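Local coordinates for protein cellulase CEL9M (Clostridium cellulolyticum, PDB 1IA6) that probably hydrolyses internal beta-1,4-glucosidic linkages in cellulose and related beta-glucans, as an endoglucanase of glycoside hydrolase family 9, at residues A[16-21]-A[95-100]; A[160-165]-A[181-186]; A[249-254]-A[280-285]. All blocks are in the same frame, centred on the assembly; numbering follows the deposited sequence.

Contact 1 (A[16-21]-A[95-100])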
loop_
_atom_site.group_PDB
_atom_site.type_symbol
_atom_site.label_atom_id
_atom_site.label_comp_id
_atom_site.label_asym_id
_atom_site.label_seq_id
_atom_site.Cartn_x
_atom_site.Cartn_y
_atom_site.Cartn_z
ATOM N N PHE A 16 -8.551 9.023 1.797
ATOM C CA PHE A 16 -7.402 9.175 2.686
ATOM C C PHE A 16 -6.127 9.611 1.966
ATOM O O PHE A 16 -5.406 10.482 2.442
ATOM C CB PHE A 16 -7.113 7.857 3.410
ATOM C CG PHE A 16 -5.744 7.798 4.026
ATOM C CD1 PHE A 16 -5.444 8.545 5.158
ATOM C CD2 PHE A 16 -4.738 7.027 3.444
ATOM C CE1 PHE A 16 -4.163 8.530 5.703
ATOM C CE2 PHE A 16 -3.457 7.005 3.981
ATOM C CZ PHE A 16 -3.167 7.757 5.112
ATOM N N PHE A 17 -5.847 8.996 0.823
ATOM C CA PHE A 17 -4.629 9.308 0.085
ATOM C C PHE A 17 -4.438 10.780 -0.255
ATOM O O PHE A 17 -3.305 11.238 -0.398
ATOM C CB PHE A 17 -4.553 8.421 -1.157
ATOM C CG PHE A 17 -4.340 6.971 -0.826
ATOM C CD1 PHE A 17 -3.068 6.496 -0.517
ATOM C CD2 PHE A 17 -5.418 6.096 -0.741
ATOM C CE1 PHE A 17 -2.872 5.173 -0.123
ATOM C CE2 PHE A 17 -5.234 4.772 -0.347
ATOM C CZ PHE A 17 -3.960 4.310 -0.037
ATOM N N ASP A 18 -5.539 11.522 -0.364
ATOM C CA ASP A 18 -5.470 12.952 -0.650
ATOM C C ASP A 18 -4.681 13.681 0.445
ATOM O O ASP A 18 -4.034 14.696 0.185
ATOM C CB ASP A 18 -6.884 13.559 -0.724
ATOM C CG ASP A 18 -7.484 13.499 -2.121
ATOM O OD1 ASP A 18 -6.899 12.835 -3.001
ATOM O OD2 ASP A 18 -8.554 14.119 -2.336
ATOM N N ALA A 19 -4.731 13.165 1.669
ATOM C CA ALA A 19 -4.032 13.811 2.782
ATOM C C ALA A 19 -2.517 13.722 2.690
ATOM O O ALA A 19 -1.806 14.505 3.321
ATOM C CB ALA A 19 -4.498 13.219 4.113
ATOM N N ASN A 20 -2.018 12.771 1.909
ATOM C CA ASN A 20 -0.575 12.591 1.787
ATOM C C ASN A 20 0.034 13.014 0.455
ATOM O O ASN A 20 1.237 12.839 0.242
ATOM C CB ASN A 20 -0.215 11.133 2.090
ATOM C CG ASN A 20 -0.168 10.848 3.586
ATOM O OD1 ASN A 20 -0.918 11.443 4.361
ATOM N ND2 ASN A 20 0.709 9.932 3.996
ATOM N N LYS A 21 -0.777 13.580 -0.430
ATOM C CA LYS A 21 -0.258 14.017 -1.722
ATOM C C LYS A 21 0.834 15.056 -1.528
ATOM O O LYS A 21 0.731 15.940 -0.677
ATOM C CB LYS A 21 -1.387 14.559 -2.606
ATOM C CG LYS A 21 -2.238 13.438 -3.186
ATOM C CD LYS A 21 -3.357 13.934 -4.076
ATOM C CE LYS A 21 -4.132 12.748 -4.646
ATOM N NZ LYS A 21 -5.329 13.161 -5.418
ATOM N N LEU A 95 -8.788 6.123 -9.835
ATOM C CA LEU A 95 -7.860 6.307 -10.946
ATOM C C LEU A 95 -7.000 7.549 -10.758
ATOM O O LEU A 95 -5.833 7.570 -11.152
ATOM C CB LEU A 95 -8.622 6.376 -12.276
ATOM C CG LEU A 95 -9.169 5.021 -12.739
ATOM C CD1 LEU A 95 -10.073 5.204 -13.950
ATOM C CD2 LEU A 95 -8.012 4.096 -13.066
ATOM N N GLN A 96 -7.572 8.585 -10.155
ATOM C CA GLN A 96 -6.812 9.799 -9.906
ATOM C C GLN A 96 -5.698 9.515 -8.894
ATOM O O GLN A 96 -4.574 9.976 -9.071
ATOM C CB GLN A 96 -7.727 10.906 -9.381
ATOM C CG GLN A 96 -8.884 11.218 -10.321
ATOM C CD GLN A 96 -9.662 12.450 -9.911
ATOM O OE1 GLN A 96 -9.972 12.636 -8.736
ATOM N NE2 GLN A 96 -9.993 13.294 -10.885
ATOM N N GLN A 97 -6.001 8.751 -7.847
ATOM C CA GLN A 97 -4.995 8.434 -6.829
ATOM C C GLN A 97 -3.869 7.630 -7.462
ATOM O O GLN A 97 -2.690 7.868 -7.198
ATOM C CB GLN A 97 -5.608 7.624 -5.677
ATOM C CG GLN A 97 -6.889 8.209 -5.086
ATOM C CD GLN A 97 -6.716 9.629 -4.585
ATOM O OE1 GLN A 97 -6.289 10.512 -5.327
ATOM N NE2 GLN A 97 -7.059 9.858 -3.322
ATOM N N LEU A 98 -4.243 6.680 -8.311
ATOM C CA LEU A 98 -3.261 5.837 -8.981
ATOM C C LEU A 98 -2.382 6.622 -9.950
ATOM O O LEU A 98 -1.164 6.446 -9.974
ATOM C CB LEU A 98 -3.966 4.694 -9.720
ATOM C CG LEU A 98 -4.564 3.634 -8.789
ATOM C CD1 LEU A 98 -5.537 2.749 -9.548
ATOM C CD2 LEU A 98 -3.439 2.808 -8.190
ATOM N N LYS A 99 -2.987 7.501 -10.741
ATOM C CA LYS A 99 -2.197 8.270 -11.691
ATOM C C LYS A 99 -1.230 9.205 -10.975
ATOM O O LYS A 99 -0.162 9.526 -11.503
ATOM C CB LYS A 99 -3.092 9.068 -12.640
ATOM C CG LYS A 99 -2.326 9.595 -13.857
ATOM C CD LYS A 99 -3.245 10.219 -14.891
ATOM C CE LYS A 99 -2.488 10.557 -16.174
ATOM N NZ LYS A 99 -1.363 11.498 -15.922
ATOM N N TYR A 100 -1.589 9.639 -9.768
ATOM C CA TYR A 100 -0.698 10.520 -9.026
ATOM C C TYR A 100 0.564 9.729 -8.673
ATOM O O TYR A 100 1.662 10.289 -8.610
ATOM C CB TYR A 100 -1.368 11.039 -7.754
ATOM C CG TYR A 100 -0.815 12.377 -7.303
ATOM C CD1 TYR A 100 -1.194 13.557 -7.943
ATOM C CD2 TYR A 100 0.104 12.460 -6.260
ATOM C CE1 TYR A 100 -0.671 14.792 -7.554
ATOM C CE2 TYR A 100 0.637 13.691 -5.861
ATOM C CZ TYR A 100 0.246 14.851 -6.514
ATOM O OH TYR A 100 0.779 16.068 -6.139
#
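Lys21 and Gln97 cross at about a right angle where the loop after helix 6-15 packs on helix 91-107 of the family 9 (alpha/alpha)6 barrel. Lys21 is extended beyond CG. Its NZ gives a bond of 2.8 Å to OE1 of Gln97, in the carbonyl plane and on a lone pair. The same NZ forms a salt bridge of 2.9 Å with OD1 of Asp18. Gln97 bends at its second torsion (chi2 -57°), which brings the amide up to Asp18 and Lys21. NE2 of Gln97 then donates to Asp18 OD1 at 3.0 Å. The carboxylate and amide planes stand 76° apart. Lysine and amide reach OD1 of Asp18 from opposite faces of the carboxylate, so this oxygen is clamped between two donors. The other oxygen, OD2, has its own partners: Lys93 and the backbone N of Val31. NE2 of Gln97 also lies against CB of Phe17. The lysine chain covers one face of Tyr100, and the phenol OH is bonded to the carbonyl of Cys22, a zinc ligand. CD of Lys21 sits 4.2 Å from the centroid of the Tyr100 ring, almost on its normal.

Contact 2 (A[160-165]-A[181-186])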
loop_
_atom_site.group_PDB
_atom_site.type_symbol
_atom_site.label_atom_id
_atom_site.label_comp_id
_atom_site.label_asym_id
_atom_site.label_seq_id
_atom_site.Cartn_x
_atom_site.Cartn_y
_atom_site.Cartn_z
ATOM N N ALA A 160 5.381 -3.487 -11.125
ATOM C CA ALA A 160 4.053 -4.081 -11.003
ATOM C C ALA A 160 2.982 -3.001 -10.969
ATOM O O ALA A 160 1.932 -3.144 -11.587
ATOM C CB ALA A 160 3.970 -4.947 -9.744
ATOM N N ALA A 161 3.247 -1.922 -10.242
ATOM C CA ALA A 161 2.289 -0.825 -10.150
ATOM C C ALA A 161 2.050 -0.213 -11.528
ATOM O O ALA A 161 0.923 0.151 -11.866
ATOM C CB ALA A 161 2.807 0.246 -9.186
ATOM N N LEU A 162 3.118 -0.097 -12.316
ATOM C CA LEU A 162 3.028 0.482 -13.655
ATOM C C LEU A 162 2.325 -0.452 -14.638
ATOM O O LEU A 162 1.571 0.002 -15.501
ATOM C CB LEU A 162 4.425 0.840 -14.170
ATOM C CG LEU A 162 5.067 2.059 -13.496
ATOM C CD1 LEU A 162 6.539 2.151 -13.879
ATOM C CD2 LEU A 162 4.313 3.325 -13.901
ATOM N N THR A 163 2.569 -1.753 -14.512
ATOM C CA THR A 163 1.918 -2.721 -15.392
ATOM C C THR A 163 0.429 -2.753 -15.071
ATOM O O THR A 163 -0.411 -2.833 -15.966
ATOM C CB THR A 163 2.496 -4.131 -15.203
ATOM O OG1 THR A 163 3.893 -4.113 -15.511
ATOM C CG2 THR A 163 1.790 -5.132 -16.130
ATOM N N LEU A 164 0.098 -2.694 -13.786
ATOM C CA LEU A 164 -1.306 -2.699 -13.396
ATOM C C LEU A 164 -1.987 -1.437 -13.914
ATOM O O LEU A 164 -3.160 -1.469 -14.284
ATOM C CB LEU A 164 -1.437 -2.819 -11.876
ATOM C CG LEU A 164 -1.363 -4.277 -11.413
ATOM C CD1 LEU A 164 -1.003 -4.370 -9.932
ATOM C CD2 LEU A 164 -2.699 -4.943 -11.699
ATOM N N MET A 165 -1.257 -0.326 -13.961
ATOM C CA MET A 165 -1.849 0.904 -14.474
ATOM C C MET A 165 -2.135 0.716 -15.967
ATOM O O MET A 165 -3.172 1.155 -16.470
ATOM C CB MET A 165 -0.918 2.103 -14.260
ATOM C CG MET A 165 -1.580 3.436 -14.596
ATOM S SD MET A 165 -3.105 3.682 -13.644
ATOM C CE MET A 165 -3.317 5.453 -13.763
ATOM N N LEU A 181 3.606 0.744 -19.352
ATOM C CA LEU A 181 4.095 -0.607 -19.614
ATOM C C LEU A 181 5.559 -0.595 -20.060
ATOM O O LEU A 181 6.349 -1.438 -19.633
ATOM C CB LEU A 181 3.238 -1.301 -20.682
ATOM C CG LEU A 181 3.590 -2.766 -20.975
ATOM C CD1 LEU A 181 3.384 -3.608 -19.719
ATOM C CD2 LEU A 181 2.715 -3.294 -22.109
ATOM N N ASN A 182 5.927 0.349 -20.926
ATOM C CA ASN A 182 7.314 0.416 -21.377
ATOM C C ASN A 182 8.240 0.679 -20.191
ATOM O O ASN A 182 9.314 0.084 -20.093
ATOM C CB ASN A 182 7.499 1.504 -22.439
ATOM C CG ASN A 182 6.886 1.121 -23.775
ATOM O OD1 ASN A 182 6.759 -0.061 -24.090
ATOM N ND2 ASN A 182 6.524 2.121 -24.575
ATOM N N ALA A 183 7.829 1.565 -19.290
ATOM C CA ALA A 183 8.645 1.862 -18.112
ATOM C C ALA A 183 8.703 0.628 -17.218
ATOM O O ALA A 183 9.752 0.302 -16.665
ATOM C CB ALA A 183 8.058 3.039 -17.337
ATOM N N ALA A 184 7.573 -0.062 -17.089
ATOM C CA ALA A 184 7.501 -1.261 -16.260
ATOM C C ALA A 184 8.477 -2.329 -16.748
ATOM O O ALA A 184 9.107 -3.019 -15.948
ATOM C CB ALA A 184 6.080 -1.815 -16.264
ATOM N N LYS A 185 8.597 -2.465 -18.066
ATOM C CA LYS A 185 9.501 -3.453 -18.641
ATOM C C LYS A 185 10.944 -3.111 -18.321
ATOM O O LYS A 185 11.749 -3.993 -18.021
ATOM C CB LYS A 185 9.330 -3.523 -20.161
ATOM C CG LYS A 185 8.047 -4.183 -20.623
ATOM C CD LYS A 185 7.947 -4.134 -22.141
ATOM C CE LYS A 185 6.681 -4.806 -22.642
ATOM N NZ LYS A 185 6.572 -4.710 -24.129
ATOM N N GLU A 186 11.267 -1.824 -18.387
ATOM C CA GLU A 186 12.629 -1.373 -18.118
ATOM C C GLU A 186 13.022 -1.499 -16.651
ATOM O O GLU A 186 14.146 -1.888 -16.340
ATOM C CB GLU A 186 12.805 0.075 -18.574
ATOM C CG GLU A 186 12.468 0.297 -20.039
ATOM C CD GLU A 186 12.751 1.714 -20.492
ATOM O OE1 GLU A 186 12.545 2.649 -19.688
ATOM O OE2 GLU A 186 13.168 1.895 -21.654
#
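The hydroxyl of Thr163 is bonded to the carbonyl of Ser159, one turn back in its own helix, and its OG1 packs against CB of Ala184 at 3.3 Å. OG1 stands beside the backbone N (chi1 -60°), where it can reach that carbonyl. The methyl CG2 lies anti to the N and approaches CD1 of Leu181 at 4.2 Å. Thr163 thus keeps its polar branch busy within its own helix and still offers both branches to the neighbouring one. On the side of helix 152-169, Leu162 supplies the rest of the apolar surface. Its CB meets CB of Ala184 at 3.8 Å, and its CD1 reaches past to CB of Ala183 at 3.9 Å. The two segments run antiparallel, with an angle of 154° between their axes. The axes come within 8.0 Å, a close approach that the small alanines permit. Helices 152-169 and 174-193 follow each other in sequence, so they form a helical hairpin of the alpha/alpha barrel. Thr102 and Leu106 of helix 91-107 touch Leu162 and Ala183. On Thr163, Leu220 and Ala223 of helix 210-224 add cover. The hydroxyl of Ser159 is bonded to the carbonyl of Ala184, adding a polar link between the helices. Between the two segments themselves the contacts are apolar packing, with the Thr163 hydroxyl oxygen resting on a methyl, so the fit probably depends on shape and small residue size more than on charge.

Contact 3 (A[249-254]-A[280-285]). Unlike the reference sequence in segment 280-285: Phe282 (reference Ile).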
loop_
_atom_site.group_PDB
_atom_site.type_symbol
_atom_site.label_atom_id
_atom_site.label_comp_id
_atom_site.label_asym_id
_atom_site.label_seq_id
_atom_site.Cartn_x
_atom_site.Cartn_y
_atom_site.Cartn_z
ATOM N N GLN A 249 6.217 -21.693 2.733
ATOM C CA GLN A 249 5.479 -21.953 3.962
ATOM C C GLN A 249 5.569 -20.651 4.758
ATOM O O GLN A 249 6.125 -20.605 5.856
ATOM C CB GLN A 249 6.109 -23.112 4.743
ATOM C CG GLN A 249 5.711 -24.488 4.216
ATOM C CD GLN A 249 6.360 -25.621 4.986
ATOM O OE1 GLN A 249 6.753 -25.456 6.141
ATOM N NE2 GLN A 249 6.460 -26.786 4.354
ATOM N N ASP A 250 5.012 -19.593 4.176
ATOM C CA ASP A 250 5.032 -18.261 4.770
ATOM C C ASP A 250 4.073 -18.132 5.947
ATOM O O ASP A 250 2.867 -18.306 5.791
ATOM C CB ASP A 250 4.668 -17.220 3.709
ATOM C CG ASP A 250 5.191 -15.840 4.044
ATOM O OD1 ASP A 250 5.214 -15.490 5.240
ATOM O OD2 ASP A 250 5.572 -15.103 3.110
ATOM N N LYS A 251 4.618 -17.814 7.117
ATOM C CA LYS A 251 3.821 -17.656 8.329
ATOM C C LYS A 251 3.485 -16.186 8.575
ATOM O O LYS A 251 2.974 -15.824 9.637
ATOM C CB LYS A 251 4.589 -18.200 9.538
ATOM C CG LYS A 251 4.963 -19.670 9.440
ATOM C CD LYS A 251 5.824 -20.083 10.627
ATOM C CE LYS A 251 6.234 -21.542 10.536
ATOM N NZ LYS A 251 7.156 -21.919 11.643
ATOM N N TRP A 252 3.778 -15.345 7.591
ATOM C CA TRP A 252 3.516 -13.917 7.703
ATOM C C TRP A 252 2.316 -13.601 6.814
ATOM O O TRP A 252 1.356 -14.372 6.751
ATOM C CB TRP A 252 4.754 -13.136 7.241
ATOM C CG TRP A 252 4.886 -11.765 7.841
ATOM C CD1 TRP A 252 4.896 -10.571 7.174
ATOM C CD2 TRP A 252 5.046 -11.448 9.231
ATOM N NE1 TRP A 252 5.052 -9.533 8.060
ATOM C CE2 TRP A 252 5.145 -10.042 9.330
ATOM C CE3 TRP A 252 5.113 -12.216 10.403
ATOM C CZ2 TRP A 252 5.308 -9.386 10.556
ATOM C CZ3 TRP A 252 5.277 -11.563 11.622
ATOM C CH2 TRP A 252 5.372 -10.163 11.688
ATOM N N THR A 253 2.369 -12.465 6.129
ATOM C CA THR A 253 1.290 -12.081 5.233
ATOM C C THR A 253 1.812 -11.062 4.231
ATOM O O THR A 253 2.992 -10.704 4.242
ATOM C CB THR A 253 0.087 -11.479 6.005
ATOM O OG1 THR A 253 -1.004 -11.265 5.098
ATOM C CG2 THR A 253 0.465 -10.154 6.650
ATOM N N MET A 254 0.931 -10.607 3.353
ATOM C CA MET A 254 1.303 -9.619 2.357
ATOM C C MET A 254 1.605 -8.275 3.014
ATOM O O MET A 254 0.797 -7.753 3.782
ATOM C CB MET A 254 0.165 -9.444 1.349
ATOM C CG MET A 254 0.338 -8.255 0.414
ATOM S SD MET A 254 -1.022 -8.149 -0.769
ATOM C CE MET A 254 -2.259 -7.321 0.209
ATOM N N ILE A 280 -0.135 -21.473 -0.772
ATOM C CA ILE A 280 -1.302 -20.680 -0.408
ATOM C C ILE A 280 -2.118 -21.371 0.680
ATOM O O ILE A 280 -2.526 -20.742 1.660
ATOM C CB ILE A 280 -2.207 -20.436 -1.636
ATOM C CG1 ILE A 280 -1.472 -19.558 -2.648
ATOM C CG2 ILE A 280 -3.510 -19.790 -1.210
ATOM C CD1 ILE A 280 -0.978 -18.252 -2.075
ATOM N N GLU A 281 -2.358 -22.666 0.508
ATOM C CA GLU A 281 -3.123 -23.432 1.488
ATOM C C GLU A 281 -2.467 -23.379 2.864
ATOM O O GLU A 281 -3.149 -23.226 3.880
ATOM C CB GLU A 281 -3.248 -24.889 1.043
ATOM C CG GLU A 281 -4.058 -25.090 -0.222
ATOM C CD GLU A 281 -4.076 -26.540 -0.669
ATOM O OE1 GLU A 281 -4.480 -27.407 0.136
ATOM O OE2 GLU A 281 -3.683 -26.815 -1.826
ATOM N N PHE A 282 -1.144 -23.516 2.897
ATOM C CA PHE A 282 -0.411 -23.476 4.159
ATOM C C PHE A 282 -0.646 -22.151 4.870
ATOM O O PHE A 282 -1.034 -22.119 6.040
ATOM C CB PHE A 282 1.093 -23.640 3.931
ATOM C CG PHE A 282 1.909 -23.517 5.193
ATOM C CD1 PHE A 282 2.120 -24.622 6.012
ATOM C CD2 PHE A 282 2.419 -22.285 5.590
ATOM C CE1 PHE A 282 2.827 -24.502 7.208
ATOM C CE2 PHE A 282 3.126 -22.153 6.785
ATOM C CZ PHE A 282 3.330 -23.264 7.596
ATOM N N ASN A 283 -0.397 -21.054 4.160
ATOM C CA ASN A 283 -0.568 -19.730 4.738
ATOM C C ASN A 283 -1.983 -19.495 5.246
ATOM O O ASN A 283 -2.171 -18.994 6.352
ATOM C CB ASN A 283 -0.182 -18.652 3.724
ATOM C CG ASN A 283 -0.470 -17.253 4.228
ATOM O OD1 ASN A 283 -1.517 -16.683 3.934
ATOM N ND2 ASN A 283 0.451 -16.702 5.010
ATOM N N PHE A 284 -2.980 -19.867 4.448
ATOM C CA PHE A 284 -4.365 -19.680 4.855
ATOM C C PHE A 284 -4.705 -20.504 6.089
ATOM O O PHE A 284 -5.302 -19.991 7.035
ATOM C CB PHE A 284 -5.317 -20.044 3.708
ATOM C CG PHE A 284 -5.306 -19.061 2.566
ATOM C CD1 PHE A 284 -4.595 -17.865 2.656
ATOM C CD2 PHE A 284 -6.035 -19.319 1.410
ATOM C CE1 PHE A 284 -4.614 -16.939 1.612
ATOM C CE2 PHE A 284 -6.061 -18.399 0.358
ATOM C CZ PHE A 284 -5.349 -17.208 0.462
ATOM N N ASN A 285 -4.322 -21.776 6.086
ATOM C CA ASN A 285 -4.604 -22.643 7.228
ATOM C C ASN A 285 -3.844 -22.194 8.468
ATOM O O ASN A 285 -4.302 -22.394 9.593
ATOM C CB ASN A 285 -4.264 -24.101 6.901
ATOM C CG ASN A 285 -5.254 -24.723 5.937
ATOM O OD1 ASN A 285 -6.437 -24.383 5.949
ATOM N ND2 ASN A 285 -4.782 -25.644 5.108
#
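The irregular chain 249-254 runs past helix 274-289 with CA of Asp250 only 5.8 Å from CA of Asn283. The amide of Asn283 is the polar centre. Its CG lies anti to the backbone N (chi1 174°), and the side chain reaches across to the loop. ND2 of Asn283 donates to O of Asp250 at 3.0 Å in a nearly straight bond, with an angle of 174° at the hydrogen. ND2 also donates to O of Trp252 at 3.0 Å, but that bond is more bent, at 138°. Both acceptors lie close to the amide plane, while the nitrogen stands above each carbonyl plane. The two bonds tie down both ends of the short turn and should fix the rotation of the amide. O of Trp252 also receives NE1 of Trp287. Beside this, the ring of Phe282, an isoleucine in the reference sequence, lies under Gln249. CB of Gln249 makes a CH-pi contact 3.9 Å from the centroid of the Phe282 ring. CG of Lys251 and O of Asp250 come to the edge of the same ring. Within the loop, OD1 of Asp250 accepts from N of Trp252 at 2.8 Å. This closes an Asx turn, which a helix asparagine grips by two carbonyls. Here the turn ties the loop leading to helix 260-271, on the way to the calcium ligand Asp257, to an alpha/alpha barrel helix.

The contacts follow one another along the chain, each closing before the next opens, and all lie within the family 9 catalytic module. Contacts 1 and 2 have centres about 18 Å apart and touch: CE of Met165, on helix 152-169, packs on the backbone of helix 91-107 at Leu95, Leu98 and Lys99. Contact 3 is separate. Its centre lies about 30 Å from that of contact 1, on the opposite side of the chain's centre, and about 27 Å from that of contact 2. Contacts 1 and 2 thus form one continuous packed region, from a loop next to the zinc site to two consecutive barrel helices. Contact 3 holds a loop near the calcium site to helix 274-289.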